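Local coordinates for protein D-glucosaminate-6-phosphate ammonia lyase (Salmonella typhimurium, PDB 7LCE) that belongs to the selenocysteine synthase-like family of pyridoxal-phosphate-dependent enzymes and carries its cofactor covalently attached to the protein, at residues Ala78-Ala83 / Gly221-Arg226. Numbering follows the deposited sequence. Where two conformers were deposited one is given.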
loop_
_atom_site.group_PDB
_atom_site.type_symbol
_atom_site.label_atom_id
_atom_site.label_comp_id
_atom_site.label_asym_id
_atom_site.label_seq_id
_atom_site.Cartn_x
_atom_site.Cartn_y
_atom_site.Cartn_z
ATOM N N ALA A 78 0.348 17.613 -27.860
ATOM C CA ALA A 78 0.081 17.744 -26.431
ATOM C C ALA A 78 -1.345 18.208 -26.172
ATOM O O ALA A 78 -2.028 17.672 -25.291
ATOM C CB ALA A 78 1.079 18.711 -25.798
ATOM N N ILE A 79 -1.821 19.187 -26.942
ATOM C CA ILE A 79 -3.166 19.708 -26.720
ATOM C C ILE A 79 -4.215 18.675 -27.113
ATOM O O ILE A 79 -5.213 18.486 -26.407
ATOM C CB ILE A 79 -3.360 21.030 -27.485
ATOM C CG1 ILE A 79 -2.459 22.120 -26.909
ATOM C CG2 ILE A 79 -4.809 21.473 -27.434
ATOM C CD1 ILE A 79 -2.492 23.403 -27.706
ATOM N N ALA A 80 -4.005 17.985 -28.237
ATOM C CA ALA A 80 -4.982 16.995 -28.683
ATOM C C ALA A 80 -5.133 15.873 -27.665
ATOM O O ALA A 80 -6.249 15.410 -27.402
ATOM C CB ALA A 80 -4.584 16.436 -30.048
ATOM N N VAL A 81 -4.022 15.430 -27.070
ATOM C CA VAL A 81 -4.095 14.407 -26.031
ATOM C C VAL A 81 -4.842 14.943 -24.817
ATOM O O VAL A 81 -5.725 14.275 -24.263
ATOM C CB VAL A 81 -2.686 13.916 -25.659
ATOM C CG1 VAL A 81 -2.744 13.008 -24.441
ATOM C CG2 VAL A 81 -2.064 13.180 -26.831
ATOM N N ALA A 82 -4.503 16.163 -24.388
ATOM C CA ALA A 82 -5.223 16.781 -23.279
ATOM C C ALA A 82 -6.701 16.940 -23.603
ATOM O O ALA A 82 -7.550 16.825 -22.710
ATOM C CB ALA A 82 -4.603 18.134 -22.932
ATOM N N ALA A 83 -7.028 17.213 -24.868
ATOM C CA ALA A 83 -8.428 17.277 -25.272
ATOM C C ALA A 83 -9.106 15.920 -25.124
ATOM O O ALA A 83 -10.270 15.839 -24.713
ATOM C CB ALA A 83 -8.536 17.784 -26.710
ATOM N N GLY A 221 1.325 25.904 -35.975
ATOM C CA GLY A 221 0.791 24.581 -36.236
ATOM C C GLY A 221 -0.699 24.641 -36.000
ATOM O O GLY A 221 -1.222 25.623 -35.469
ATOM N N PHE A 222 -1.398 23.586 -36.412
ATOM C CA PHE A 222 -2.837 23.581 -36.204
ATOM C C PHE A 222 -3.361 22.163 -36.040
ATOM O O PHE A 222 -2.779 21.199 -36.543
ATOM C CB PHE A 222 -3.566 24.303 -37.346
ATOM C CG PHE A 222 -3.271 23.751 -38.713
ATOM C CD1 PHE A 222 -2.158 24.177 -39.421
ATOM C CD2 PHE A 222 -4.124 22.838 -39.308
ATOM C CE1 PHE A 222 -1.889 23.687 -40.685
ATOM C CE2 PHE A 222 -3.861 22.345 -40.573
ATOM C CZ PHE A 222 -2.743 22.770 -41.262
ATOM N N ILE A 223 -4.464 22.058 -35.301
ATOM C CA ILE A 223 -5.232 20.829 -35.151
ATOM C C ILE A 223 -6.520 20.991 -35.942
ATOM O O ILE A 223 -7.196 22.020 -35.829
ATOM C CB ILE A 223 -5.535 20.529 -33.675
ATOM C CG1 ILE A 223 -4.250 20.580 -32.844
ATOM C CG2 ILE A 223 -6.237 19.188 -33.544
ATOM C CD1 ILE A 223 -4.482 20.460 -31.353
ATOM N N THR A 224 -6.863 19.980 -36.735
ATOM C CA THR A 224 -8.065 20.010 -37.556
ATOM C C THR A 224 -8.831 18.704 -37.386
ATOM O O THR A 224 -8.230 17.633 -37.259
ATOM C CB THR A 224 -7.711 20.251 -39.037
ATOM O OG1 THR A 224 -8.907 20.364 -39.814
ATOM C CG2 THR A 224 -6.847 19.123 -39.589
ATOM N N GLY A 225 -10.157 18.797 -37.364
ATOM C CA GLY A 225 -10.962 17.603 -37.153
ATOM C C GLY A 225 -12.403 17.931 -36.818
ATOM O O GLY A 225 -12.946 18.946 -37.269
ATOM N N ARG A 226 -13.017 17.053 -36.025
ATOM C CA ARG A 226 -14.421 17.216 -35.683
ATOM C C ARG A 226 -14.600 18.331 -34.660
ATOM O O ARG A 226 -13.753 18.544 -33.788
ATOM C CB ARG A 226 -15.000 15.905 -35.152
ATOM C CG ARG A 226 -14.873 14.754 -36.137
ATOM C CD ARG A 226 -15.872 13.647 -35.854
ATOM N NE ARG A 226 -15.849 12.626 -36.894
ATOM C CZ ARG A 226 -16.471 12.734 -38.060
ATOM N NH1 ARG A 226 -17.171 13.813 -38.373
ATOM N NH2 ARG A 226 -16.388 11.736 -38.935
#
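I223 overlaps the flank of a helix with the end of its side chain, where CD1 touches both I79 and A80. On the I79 side, CD1 of I223 lies 4.1 Å from CG2 of I79, the two side chains crossing at a slant. On the A80 side, CD1 of I223 comes within 4.2 Å of CB of A80. The backbone is touched as well, with CD1 of I223 4.0 Å from N of A80, in van der Waals contact. In I223, CG1 stands anti to the carbonyl carbon (chi1 -51°) and the chain beyond it is extended (chi2 173°), which carries CD1 out from the strand to the helix. The small side chain of A80 is consistent with the close approach, the CA atoms of A80 and I223 being 7.5 Å apart. No hydrogen bond joins the two segments; the side-chain contacts are apolar, and all three touching residues are buried. F222 and T224 point to the other face of the sheet, where the ring of F222 meets helix 47-62. Helix 73-86 packs against one face of the mixed seven-stranded sheet of the large domain, as in other enzymes of the PLP aminotransferase fold. Strand 221-225 runs antiparallel to both its neighbours, 66-70 and 206-210; M206 of the latter touches A80 and I223, while helix 227-234 adds C233 against I79 and I230 against I223.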